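Local coordinates for mutual gliding motility protein C (MglC) (PDB 7CT3) that probably takes part in controlling cell polarity for gliding motility in Myxococcus xanthus, as a Roadblock/LC7-domain protein that interacts with its paralog MglB, at residues V14-F25 against V86-H97. Numbering follows the deposited sequence.
Sequences VEGALACSVMGF and VSPDYFLVLALH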
loop_
_atom_site.group_PDB
_atom_site.type_symbol
_atom_site.label_atom_id
_atom_site.label_comp_id
_atom_site.label_asym_id
_atom_site.label_seq_id
_atom_site.Cartn_x
_atom_site.Cartn_y
_atom_site.Cartn_z
ATOM N N VAL A 14 4.959 -5.051 -16.439
ATOM C CA VAL A 14 5.534 -4.391 -15.228
ATOM C C VAL A 14 6.959 -4.903 -15.005
ATOM O O VAL A 14 7.108 -6.101 -14.689
ATOM C CB VAL A 14 4.650 -4.616 -13.987
ATOM C CG1 VAL A 14 5.278 -4.027 -12.731
ATOM C CG2 VAL A 14 3.246 -4.063 -14.188
ATOM N N GLU A 15 7.953 -4.019 -15.146
ATOM C CA GLU A 15 9.383 -4.326 -14.876
ATOM C C GLU A 15 9.509 -4.745 -13.408
ATOM O O GLU A 15 9.007 -4.007 -12.534
ATOM C CB GLU A 15 10.295 -3.131 -15.176
ATOM C CG GLU A 15 10.386 -2.742 -16.649
ATOM C CD GLU A 15 10.120 -3.843 -17.662
ATOM O OE1 GLU A 15 9.077 -3.774 -18.347
ATOM O OE2 GLU A 15 10.960 -4.758 -17.779
ATOM N N GLY A 16 10.111 -5.912 -13.163
ATOM C CA GLY A 16 10.395 -6.440 -11.816
ATOM C C GLY A 16 9.245 -7.247 -11.230
ATOM O O GLY A 16 9.375 -7.663 -10.068
ATOM N N ALA A 17 8.166 -7.483 -11.987
ATOM C CA ALA A 17 6.995 -8.276 -11.539
ATOM C C ALA A 17 7.438 -9.712 -11.236
ATOM O O ALA A 17 8.068 -10.331 -12.110
ATOM C CB ALA A 17 5.903 -8.251 -12.581
ATOM N N LEU A 18 7.125 -10.207 -10.036
ATOM C CA LEU A 18 7.393 -11.605 -9.598
ATOM C C LEU A 18 6.224 -12.489 -10.042
ATOM O O LEU A 18 6.461 -13.584 -10.574
ATOM C CB LEU A 18 7.532 -11.650 -8.073
ATOM C CG LEU A 18 8.910 -11.344 -7.490
ATOM C CD1 LEU A 18 9.627 -10.256 -8.269
ATOM C CD2 LEU A 18 8.793 -10.957 -6.026
ATOM N N ALA A 19 5.003 -12.027 -9.791
ATOM C CA ALA A 19 3.772 -12.828 -9.941
ATOM C C ALA A 19 2.555 -11.908 -9.930
ATOM O O ALA A 19 2.601 -10.850 -9.265
ATOM C CB ALA A 19 3.688 -13.844 -8.826
ATOM N N CYS A 20 1.506 -12.324 -10.632
ATOM C CA CYS A 20 0.143 -11.756 -10.516
ATOM C C CYS A 20 -0.824 -12.919 -10.294
ATOM O O CYS A 20 -0.758 -13.895 -11.063
ATOM C CB CYS A 20 -0.224 -10.936 -11.741
ATOM S SG CYS A 20 -1.681 -9.898 -11.470
ATOM N N SER A 21 -1.640 -12.839 -9.246
ATOM C CA SER A 21 -2.454 -13.976 -8.755
ATOM C C SER A 21 -3.857 -13.504 -8.390
ATOM O O SER A 21 -4.017 -12.322 -8.052
ATOM C CB SER A 21 -1.788 -14.633 -7.582
ATOM O OG SER A 21 -0.426 -14.905 -7.874
ATOM N N VAL A 22 -4.823 -14.418 -8.459
ATOM C CA VAL A 22 -6.148 -14.272 -7.793
ATOM C C VAL A 22 -6.150 -15.190 -6.574
ATOM O O VAL A 22 -5.830 -16.375 -6.666
ATOM C CB VAL A 22 -7.308 -14.547 -8.764
ATOM C CG1 VAL A 22 -8.656 -14.496 -8.062
ATOM C CG2 VAL A 22 -7.282 -13.573 -9.934
HETATM N N MSE A 23 -6.504 -14.596 -5.434
HETATM C CA MSE A 23 -6.461 -15.241 -4.135
HETATM C C MSE A 23 -7.843 -15.107 -3.499
HETATM O O MSE A 23 -8.497 -14.084 -3.661
HETATM C CB MSE A 23 -5.370 -14.555 -3.303
HETATM C CG MSE A 23 -5.385 -14.873 -1.830
HETATM SE SE MSE A 23 -4.544 -16.598 -1.500
HETATM C CE MSE A 23 -2.811 -16.530 -2.425
ATOM N N GLY A 24 -8.293 -16.145 -2.789
ATOM C CA GLY A 24 -9.539 -16.068 -2.044
ATOM C C GLY A 24 -9.330 -15.484 -0.655
ATOM O O GLY A 24 -8.245 -15.677 -0.091
ATOM N N PHE A 25 -10.345 -14.822 -0.095
ATOM C CA PHE A 25 -10.362 -14.385 1.327
ATOM C C PHE A 25 -10.376 -15.619 2.247
ATOM O O PHE A 25 -10.051 -15.480 3.440
ATOM C CB PHE A 25 -11.528 -13.427 1.579
ATOM C CG PHE A 25 -11.369 -12.093 0.899
ATOM C CD1 PHE A 25 -10.388 -11.202 1.311
ATOM C CD2 PHE A 25 -12.181 -11.733 -0.166
ATOM C CE1 PHE A 25 -10.239 -9.972 0.687
ATOM C CE2 PHE A 25 -12.029 -10.504 -0.788
ATOM C CZ PHE A 25 -11.058 -9.625 -0.363
ATOM N N VAL A 86 -11.764 -8.218 -6.709
ATOM C CA VAL A 86 -12.356 -8.757 -7.969
ATOM C C VAL A 86 -13.763 -9.312 -7.694
ATOM O O VAL A 86 -14.571 -9.305 -8.632
ATOM C CB VAL A 86 -11.430 -9.773 -8.665
ATOM C CG1 VAL A 86 -10.273 -9.077 -9.366
ATOM C CG2 VAL A 86 -10.907 -10.824 -7.716
ATOM N N SER A 87 -14.064 -9.755 -6.471
ATOM C CA SER A 87 -15.428 -10.186 -6.060
ATOM C C SER A 87 -15.512 -10.228 -4.537
ATOM O O SER A 87 -14.503 -10.067 -3.859
ATOM C CB SER A 87 -15.788 -11.519 -6.690
ATOM O OG SER A 87 -15.268 -12.605 -5.940
ATOM N N PRO A 88 -16.704 -10.444 -3.936
ATOM C CA PRO A 88 -16.801 -10.566 -2.480
ATOM C C PRO A 88 -15.897 -11.672 -1.904
ATOM O O PRO A 88 -15.605 -11.610 -0.726
ATOM C CB PRO A 88 -18.288 -10.883 -2.241
ATOM C CG PRO A 88 -18.989 -10.319 -3.464
ATOM C CD PRO A 88 -18.014 -10.543 -4.600
ATOM N N ASP A 89 -15.462 -12.628 -2.735
ATOM C CA ASP A 89 -14.691 -13.828 -2.307
ATOM C C ASP A 89 -13.224 -13.765 -2.758
ATOM O O ASP A 89 -12.432 -14.554 -2.211
ATOM C CB ASP A 89 -15.322 -15.110 -2.855
ATOM C CG ASP A 89 -16.744 -15.358 -2.383
ATOM O OD1 ASP A 89 -17.051 -15.025 -1.217
ATOM O OD2 ASP A 89 -17.536 -15.880 -3.187
ATOM N N TYR A 90 -12.857 -12.891 -3.706
ATOM C CA TYR A 90 -11.536 -12.938 -4.388
ATOM C C TYR A 90 -10.907 -11.547 -4.518
ATOM O O TYR A 90 -11.622 -10.542 -4.747
ATOM C CB TYR A 90 -11.671 -13.574 -5.773
ATOM C CG TYR A 90 -12.235 -14.970 -5.755
ATOM C CD1 TYR A 90 -11.556 -16.004 -5.130
ATOM C CD2 TYR A 90 -13.452 -15.258 -6.350
ATOM C CE1 TYR A 90 -12.076 -17.288 -5.094
ATOM C CE2 TYR A 90 -13.982 -16.537 -6.328
ATOM C CZ TYR A 90 -13.290 -17.559 -5.698
ATOM O OH TYR A 90 -13.802 -18.823 -5.670
ATOM N N PHE A 91 -9.579 -11.502 -4.415
ATOM C CA PHE A 91 -8.773 -10.293 -4.718
ATOM C C PHE A 91 -7.641 -10.659 -5.677
ATOM O O PHE A 91 -7.249 -11.833 -5.794
ATOM C CB PHE A 91 -8.255 -9.617 -3.449
ATOM C CG PHE A 91 -7.348 -10.434 -2.568
ATOM C CD1 PHE A 91 -7.876 -11.308 -1.629
ATOM C CD2 PHE A 91 -5.968 -10.293 -2.642
ATOM C CE1 PHE A 91 -7.045 -12.041 -0.798
ATOM C CE2 PHE A 91 -5.138 -11.020 -1.799
ATOM C CZ PHE A 91 -5.680 -11.892 -0.881
ATOM N N LEU A 92 -7.153 -9.628 -6.356
ATOM C CA LEU A 92 -6.065 -9.680 -7.353
ATOM C C LEU A 92 -4.811 -9.125 -6.679
ATOM O O LEU A 92 -4.926 -8.060 -6.053
ATOM C CB LEU A 92 -6.532 -8.817 -8.526
ATOM C CG LEU A 92 -5.655 -8.798 -9.769
ATOM C CD1 LEU A 92 -5.512 -10.186 -10.368
ATOM C CD2 LEU A 92 -6.241 -7.828 -10.782
ATOM N N VAL A 93 -3.681 -9.827 -6.753
ATOM C CA VAL A 93 -2.411 -9.376 -6.107
ATOM C C VAL A 93 -1.283 -9.408 -7.139
ATOM O O VAL A 93 -1.078 -10.451 -7.780
ATOM C CB VAL A 93 -2.061 -10.185 -4.840
ATOM C CG1 VAL A 93 -2.139 -11.682 -5.055
ATOM C CG2 VAL A 93 -0.699 -9.797 -4.280
ATOM N N LEU A 94 -0.594 -8.275 -7.283
ATOM C CA LEU A 94 0.678 -8.145 -8.023
ATOM C C LEU A 94 1.813 -8.008 -7.007
ATOM O O LEU A 94 1.713 -7.140 -6.116
ATOM C CB LEU A 94 0.600 -6.921 -8.939
ATOM C CG LEU A 94 1.914 -6.499 -9.590
ATOM C CD1 LEU A 94 2.457 -7.596 -10.495
ATOM C CD2 LEU A 94 1.721 -5.206 -10.366
ATOM N N ALA A 95 2.831 -8.857 -7.126
ATOM C CA ALA A 95 4.090 -8.771 -6.355
ATOM C C ALA A 95 5.202 -8.395 -7.330
ATOM O O ALA A 95 5.275 -9.022 -8.408
ATOM C CB ALA A 95 4.382 -10.077 -5.661
ATOM N N LEU A 96 6.016 -7.400 -6.983
ATOM C CA LEU A 96 7.210 -7.055 -7.789
ATOM C C LEU A 96 8.411 -6.832 -6.866
ATOM O O LEU A 96 8.209 -6.534 -5.680
ATOM C CB LEU A 96 6.903 -5.847 -8.683
ATOM C CG LEU A 96 6.439 -4.562 -8.000
ATOM C CD1 LEU A 96 6.941 -3.350 -8.760
ATOM C CD2 LEU A 96 4.923 -4.505 -7.890
ATOM N N HIS A 97 9.618 -7.034 -7.397
ATOM C CA HIS A 97 10.897 -6.702 -6.720
ATOM C C HIS A 97 10.880 -5.206 -6.380
ATOM O O HIS A 97 10.289 -4.442 -7.161
ATOM C CB HIS A 97 12.081 -7.107 -7.612
ATOM C CG HIS A 97 13.398 -6.992 -6.930
ATOM N ND1 HIS A 97 14.073 -5.793 -6.831
ATOM C CD2 HIS A 97 14.167 -7.915 -6.316
ATOM C CE1 HIS A 97 15.200 -5.980 -6.177
ATOM N NE2 HIS A 97 15.283 -7.273 -5.855
HETATM O O HOH W 1 0.896 -12.656 -6.942
#
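The two central strands of the antiparallel Roadblock/LC7 sheet, 17-24 and 90-97, pair here, their axes at 168°. From A19 to M23 the ladder is regular, with A95 N to A19 O at 2.9 Å. A classic beta bulge interrupts it near the start of strand 17-24: L18 N donates to A95 O at 2.7 Å, and A19 N reaches the same oxygen weakly. At the other end F25 N closes on D89 O at 3.0 Å. Beyond this bond the F25 ring folds back against the 87-90 turn, where S87 O meets its edge, and against F91, whose CD1 sits over one face, 3.6 Å from F25 CE1, with the planes inclined at 41°. K65 makes a cation-pi contact with the same ring. Cutting F25 back to an alanine is likely to strip F91 CD1 of the ring face it rests on and K65 of its aromatic partner. F91 CG lies between its backbone N and carbonyl carbon (chi1 61°), which sets its ring beside M23, with M23 CB over a face in a CH-pi contact, 3.9 Å from the centroid. On the same face of the sheet, a water joins S21 OG to V93 O, and that hydroxyl also bonds T32. On the opposite face, V22 CG2 meets L92 CD1 at 3.8 Å, and C20 SG lies against the same methyl. Helices 4-13 and 102-117 pack here through L7 and L109, while strands 29-34 and 79-87 flank the central pair.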